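Local coordinates for protein TRAP dicarboxylate transporter, DctP subunit (Sulfurospirillum deleyianum, PDB 4OVS) that probably captures succinate and related dicarboxylates in the periplasm and delivers them to a TRAP transporter for uptake, at residues S151-P156 against V222-T227; I157-D162 against K302-K307. One frame throughout, in Å; residues are numbered along the deposited sequence.

Contact 1 of 2, residues S151-P156 against V222-T227; sequences SSNKKP and VQTDLT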
loop_
_atom_site.group_PDB
_atom_site.type_symbol
_atom_site.label_atom_id
_atom_site.label_comp_id
_atom_site.label_asym_id
_atom_site.label_seq_id
_atom_site.Cartn_x
_atom_site.Cartn_y
_atom_site.Cartn_z
ATOM N N SER A 151 -3.142 14.327 -5.467
ATOM C CA SER A 151 -4.382 15.079 -5.613
ATOM C C SER A 151 -4.397 16.203 -4.621
ATOM O O SER A 151 -3.647 16.192 -3.649
ATOM C CB SER A 151 -5.588 14.178 -5.336
ATOM O OG SER A 151 -5.534 13.681 -4.017
ATOM N N SER A 152 -5.293 17.163 -4.832
ATOM C CA SER A 152 -5.379 18.310 -3.953
ATOM C C SER A 152 -6.759 18.920 -4.005
ATOM O O SER A 152 -7.524 18.683 -4.956
ATOM C CB SER A 152 -4.366 19.368 -4.394
ATOM O OG SER A 152 -4.465 20.555 -3.629
ATOM N N ASN A 153 -7.060 19.708 -2.972
ATOM C CA ASN A 153 -8.230 20.594 -2.935
ATOM C C ASN A 153 -7.862 22.045 -3.160
ATOM O O ASN A 153 -8.730 22.894 -3.223
ATOM C CB ASN A 153 -8.888 20.565 -1.563
ATOM C CG ASN A 153 -10.021 19.603 -1.491
ATOM O OD1 ASN A 153 -10.698 19.344 -2.485
ATOM N ND2 ASN A 153 -10.253 19.067 -0.306
ATOM N N LYS A 154 -6.578 22.342 -3.235
ATOM C CA LYS A 154 -6.155 23.740 -3.294
ATOM C C LYS A 154 -5.997 24.219 -4.739
ATOM O O LYS A 154 -6.621 25.194 -5.134
ATOM C CB LYS A 154 -4.869 23.941 -2.500
ATOM C CG LYS A 154 -4.987 24.949 -1.361
ATOM C CD LYS A 154 -3.603 25.262 -0.764
ATOM C CE LYS A 154 -3.660 26.137 0.498
ATOM N NZ LYS A 154 -4.604 25.606 1.538
ATOM N N LYS A 155 -5.193 23.517 -5.534
ATOM C CA LYS A 155 -4.968 23.884 -6.931
ATOM C C LYS A 155 -4.346 22.746 -7.731
ATOM O O LYS A 155 -3.967 21.725 -7.155
ATOM C CB LYS A 155 -4.051 25.098 -6.999
ATOM C CG LYS A 155 -2.866 24.992 -6.076
ATOM C CD LYS A 155 -1.929 26.165 -6.257
ATOM C CE LYS A 155 -0.864 26.179 -5.189
ATOM N NZ LYS A 155 0.320 26.950 -5.655
ATOM N N PRO A 156 -4.240 22.900 -9.069
ATOM C CA PRO A 156 -3.630 21.780 -9.803
ATOM C C PRO A 156 -2.150 21.584 -9.485
ATOM O O PRO A 156 -1.409 22.574 -9.491
ATOM C CB PRO A 156 -3.786 22.204 -11.258
ATOM C CG PRO A 156 -4.979 23.138 -11.261
ATOM C CD PRO A 156 -4.902 23.862 -9.971
ATOM N N VAL A 222 -13.843 14.322 -2.507
ATOM C CA VAL A 222 -13.346 15.386 -1.640
ATOM C C VAL A 222 -12.009 15.983 -2.113
ATOM O O VAL A 222 -11.302 16.601 -1.333
ATOM C CB VAL A 222 -13.260 14.926 -0.156
ATOM C CG1 VAL A 222 -14.661 14.789 0.426
ATOM C CG2 VAL A 222 -12.503 13.618 -0.047
ATOM N N GLN A 223 -11.708 15.850 -3.399
ATOM C CA GLN A 223 -10.530 16.484 -4.038
ATOM C C GLN A 223 -10.938 17.091 -5.380
ATOM O O GLN A 223 -11.719 16.478 -6.107
ATOM C CB GLN A 223 -9.450 15.426 -4.306
ATOM C CG GLN A 223 -8.859 14.794 -3.098
ATOM C CD GLN A 223 -7.853 15.712 -2.401
ATOM O OE1 GLN A 223 -6.663 15.459 -2.410
ATOM N NE2 GLN A 223 -8.340 16.728 -1.751
ATOM N N THR A 224 -10.413 18.275 -5.712
ATOM C CA THR A 224 -10.815 19.016 -6.901
ATOM C C THR A 224 -9.846 18.759 -8.075
ATOM O O THR A 224 -10.203 18.997 -9.245
ATOM C CB THR A 224 -10.893 20.521 -6.618
ATOM O OG1 THR A 224 -9.613 21.013 -6.208
ATOM C CG2 THR A 224 -11.859 20.788 -5.499
ATOM N N ASP A 225 -8.653 18.239 -7.763
ATOM C CA ASP A 225 -7.618 17.991 -8.764
ATOM C C ASP A 225 -6.814 16.730 -8.503
ATOM O O ASP A 225 -6.301 16.538 -7.399
ATOM C CB ASP A 225 -6.659 19.187 -8.848
ATOM C CG ASP A 225 -7.355 20.458 -9.362
ATOM O OD1 ASP A 225 -7.873 21.211 -8.531
ATOM O OD2 ASP A 225 -7.390 20.694 -10.596
ATOM N N LEU A 226 -6.696 15.895 -9.543
ATOM C CA LEU A 226 -5.887 14.679 -9.539
ATOM C C LEU A 226 -4.829 14.716 -10.631
ATOM O O LEU A 226 -5.135 14.966 -11.802
ATOM C CB LEU A 226 -6.768 13.433 -9.756
ATOM C CG LEU A 226 -6.025 12.102 -9.914
ATOM C CD1 LEU A 226 -5.390 11.653 -8.647
ATOM C CD2 LEU A 226 -6.978 11.005 -10.407
ATOM N N THR A 227 -3.583 14.447 -10.255
ATOM C CA THR A 227 -2.491 14.412 -11.216
ATOM C C THR A 227 -1.921 13.017 -11.337
ATOM O O THR A 227 -1.511 12.404 -10.348
ATOM C CB THR A 227 -1.380 15.413 -10.826
ATOM O OG1 THR A 227 -1.908 16.730 -10.900
ATOM C CG2 THR A 227 -0.217 15.332 -11.753
#
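Ser-151 and Ser-152 pair antiparallel with Leu-226 and Asp-225, and the pairing ends in a classic beta bulge in which Thr-224 and Asp-225 both face Ser-152. Carbonyl O of Ser-152 accepts two backbone bonds there, from Thr-224 N at 3.0 Å and from Asp-225 N at 3.1 Å, while Ser-152 N donates back to Asp-225 O. Beyond the bulge, the bend in Gln-223 at chi2 (-77°) turns its amide back toward Ser-151 and Ser-152. Its OE1 takes the hydroxyl of Ser-151 in the carbonyl plane, on a lone pair, with OG and OE1 2.6 Å apart. On the other branch, Gln-223 NE2 donates to Val-222 O, the carbonyl of its own neighbour, at 3.0 Å, and the amide is held from both ends. Asn-153 reaches the same Val-222 O through ND2, though weakly; its amide plane stands 80° from that of Gln-223, the two side chains crossing at about a right angle. An alanine in place of Gln-223 is likely to leave the Ser-151 hydroxyl without this acceptor and a gap beside the Asn-153 amide. On the sheet face that carries Asp-225 and Ser-152, the ring of Pro-156 lies against the carboxylate, CG 3.5 Å from OD2, and Thr-224 OG1 bonds to OD1 of Asp-225. Ser-152 OG accepts from Lys-154 N, an ST turn that starts the chain round its bend, and is also bonded to Gln-166. The pairing lies inside the larger mixed sheet: strand 293-295 flanks 225-227, with His-295 bonded to Asp-225 OD2, strand 206-209 borders 137-152, and Phe-214 of helix 211-216 packs on Ser-151 and Leu-226.

Contact 2 of 2, residues I157-D162 against K302-K307; sequences ILLPED and KAAWQK
Trp-305 extends its indole from helix 299-310 into the bend made by Ile-157 to Pro-160, and each part of the ring system meets a different neighbour. Pro-160 comes over one face: its CD sits 3.9 Å from the centroid of the six-membered ring and only 14° off the ring normal, a CH-pi contact, while its N lies over the same face nearer the rim. Ile-157 meets the ring edge near its plane, the two side chains crossing at about a right angle, with CG2 3.5 Å from CH2 of Trp-305. That methyl branch is anti to the backbone N of Ile-157, whereas CG1, with chi1 at -46°, lies beside the N and carries the longer arm away from the indole. The polar corner of the ring is used as well, for NE1 of Trp-305 donates to Leu-158 O at 3.0 Å. This bond comes in from above the carbonyl plane and is moderately bent at the hydrogen (150°). Ala-304, one residue earlier on the helix, adds a small apolar patch where its CB meets Leu-159 CD2 at 4.3 Å and stands near Pro-160 CD. The bend that receives the indole is itself braced from behind: OD2 of Asp-162 accepts from both Leu-158 N and Leu-159 N, the first on its anti lone pair and the second from above the carboxylate plane. Leu-150 of strand 137-152 and Leu-297 also touch Trp-305. The chemistry is therefore mainly apolar, with a single hydrogen bond across the two segments: the proline and isoleucine contacts hold the buried ring on a face and an edge, and the NE1 bond pairs its one polar atom and helps to fix its rotation.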
loop_
_atom_site.group_PDB
_atom_site.type_symbol
_atom_site.label_atom_id
_atom_site.label_comp_id
_atom_site.label_asym_id
_atom_site.label_seq_id
_atom_site.Cartn_x
_atom_site.Cartn_y
_atom_site.Cartn_z
ATOM N N ILE A 157 -1.728 20.348 -9.216
ATOM C CA ILE A 157 -0.309 20.038 -9.012
ATOM C C ILE A 157 0.328 19.588 -10.331
ATOM O O ILE A 157 0.156 18.432 -10.746
ATOM C CB ILE A 157 -0.105 18.891 -8.000
ATOM C CG1 ILE A 157 -0.973 19.059 -6.749
ATOM C CG2 ILE A 157 1.368 18.788 -7.607
ATOM C CD1 ILE A 157 -0.692 20.262 -6.017
ATOM N N LEU A 158 1.038 20.492 -11.005
ATOM C CA LEU A 158 1.623 20.183 -12.318
ATOM C C LEU A 158 3.145 20.084 -12.228
ATOM O O LEU A 158 3.763 19.294 -12.960
ATOM C CB LEU A 158 1.244 21.229 -13.364
ATOM C CG LEU A 158 -0.254 21.540 -13.545
ATOM C CD1 LEU A 158 -0.449 22.400 -14.774
ATOM C CD2 LEU A 158 -1.148 20.291 -13.650
ATOM N N LEU A 159 3.723 20.893 -11.331
ATOM C CA LEU A 159 5.159 20.939 -11.085
ATOM C C LEU A 159 5.391 21.020 -9.606
ATOM O O LEU A 159 4.512 21.477 -8.874
ATOM C CB LEU A 159 5.768 22.200 -11.657
ATOM C CG LEU A 159 5.817 22.385 -13.158
ATOM C CD1 LEU A 159 6.263 23.809 -13.428
ATOM C CD2 LEU A 159 6.752 21.374 -13.793
ATOM N N PRO A 160 6.596 20.626 -9.159
ATOM C CA PRO A 160 6.992 20.651 -7.747
ATOM C C PRO A 160 6.616 21.954 -7.064
ATOM O O PRO A 160 6.139 21.960 -5.929
ATOM C CB PRO A 160 8.506 20.515 -7.826
ATOM C CG PRO A 160 8.702 19.671 -9.038
ATOM C CD PRO A 160 7.695 20.169 -10.019
ATOM N N GLU A 161 6.849 23.043 -7.785
ATOM C CA GLU A 161 6.454 24.370 -7.396
ATOM C C GLU A 161 5.033 24.431 -6.818
ATOM O O GLU A 161 4.778 25.152 -5.859
ATOM C CB GLU A 161 6.568 25.243 -8.639
ATOM C CG GLU A 161 6.237 26.678 -8.442
ATOM C CD GLU A 161 5.835 27.364 -9.746
ATOM O OE1 GLU A 161 5.883 26.691 -10.807
ATOM O OE2 GLU A 161 5.464 28.568 -9.702
ATOM N N ASP A 162 4.113 23.663 -7.384
ATOM C CA ASP A 162 2.698 23.756 -7.003
ATOM C C ASP A 162 2.371 23.097 -5.664
ATOM O O ASP A 162 1.388 23.452 -4.977
ATOM C CB ASP A 162 1.842 23.146 -8.098
ATOM C CG ASP A 162 1.995 23.872 -9.398
ATOM O OD1 ASP A 162 2.227 25.101 -9.343
ATOM O OD2 ASP A 162 1.909 23.214 -10.461
ATOM N N LYS A 302 7.381 15.529 -16.007
ATOM C CA LYS A 302 7.809 14.317 -15.306
ATOM C C LYS A 302 9.275 14.371 -14.865
ATOM O O LYS A 302 9.630 13.942 -13.773
ATOM C CB LYS A 302 7.610 13.101 -16.185
ATOM C CG LYS A 302 8.056 11.824 -15.532
ATOM C CD LYS A 302 7.679 10.630 -16.378
ATOM C CE LYS A 302 7.998 9.335 -15.659
ATOM N NZ LYS A 302 8.070 8.161 -16.588
ATOM N N ALA A 303 10.126 14.895 -15.729
ATOM C CA ALA A 303 11.534 15.020 -15.431
ATOM C C ALA A 303 11.727 15.845 -14.174
ATOM O O ALA A 303 12.485 15.481 -13.280
ATOM C CB ALA A 303 12.212 15.678 -16.572
ATOM N N ALA A 304 11.028 16.962 -14.107
ATOM C CA ALA A 304 11.202 17.906 -13.012
ATOM C C ALA A 304 10.771 17.281 -11.689
ATOM O O ALA A 304 11.336 17.559 -10.626
ATOM C CB ALA A 304 10.401 19.156 -13.289
ATOM N N TRP A 305 9.747 16.449 -11.749
ATOM C CA TRP A 305 9.351 15.704 -10.568
ATOM C C TRP A 305 10.436 14.712 -10.161
ATOM O O TRP A 305 10.711 14.541 -8.972
ATOM C CB TRP A 305 8.030 14.972 -10.824
ATOM C CG TRP A 305 6.849 15.890 -10.772
ATOM C CD1 TRP A 305 6.102 16.337 -11.825
ATOM C CD2 TRP A 305 6.288 16.479 -9.604
ATOM N NE1 TRP A 305 5.111 17.169 -11.385
ATOM C CE2 TRP A 305 5.203 17.280 -10.024
ATOM C CE3 TRP A 305 6.596 16.415 -8.241
ATOM C CZ2 TRP A 305 4.425 17.998 -9.128
ATOM C CZ3 TRP A 305 5.817 17.129 -7.352
ATOM C CH2 TRP A 305 4.738 17.904 -7.797
ATOM N N GLN A 306 11.064 14.070 -11.143
ATOM C CA GLN A 306 12.091 13.053 -10.854
ATOM C C GLN A 306 13.300 13.680 -10.219
ATOM O O GLN A 306 13.842 13.169 -9.245
ATOM C CB GLN A 306 12.537 12.351 -12.129
ATOM C CG GLN A 306 11.909 10.983 -12.323
ATOM C CD GLN A 306 11.645 10.662 -13.781
ATOM O OE1 GLN A 306 11.725 11.538 -14.650
ATOM N NE2 GLN A 306 11.330 9.407 -14.057
ATOM N N LYS A 307 13.727 14.805 -10.778
ATOM C CA LYS A 307 14.900 15.479 -10.261
ATOM C C LYS A 307 14.684 15.908 -8.811
ATOM O O LYS A 307 15.516 15.661 -7.939
ATOM C CB LYS A 307 15.242 16.706 -11.101
ATOM C CG LYS A 307 16.489 17.419 -10.559
ATOM C CD LYS A 307 16.893 18.621 -11.372
ATOM C CE LYS A 307 18.204 19.206 -10.843
ATOM N NZ LYS A 307 18.680 20.360 -11.663
#

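Overall arrangement
Contacts 1 and 2 use consecutive parts of one chain, 151-156 running straight into 157-162: strand 137-152 ends within contact 1, and a loop carries the chain on to helix 160-163 in contact 2. Their partners lie far apart in sequence, yet the two meet where Thr-227 OG1 of contact 1 probably bonds to Ile-157 O of contact 2, and where Ser-152 CB packs on Ile-157 CD1. Each is partly buried. Contact 1 belongs to the mixed sheet and is largely polar, its two exposed lysines at the bend; contact 2 ties the following loop to helix 299-310 through a buried indole. The first lies nearer the succinate-binding residues, the second away from them.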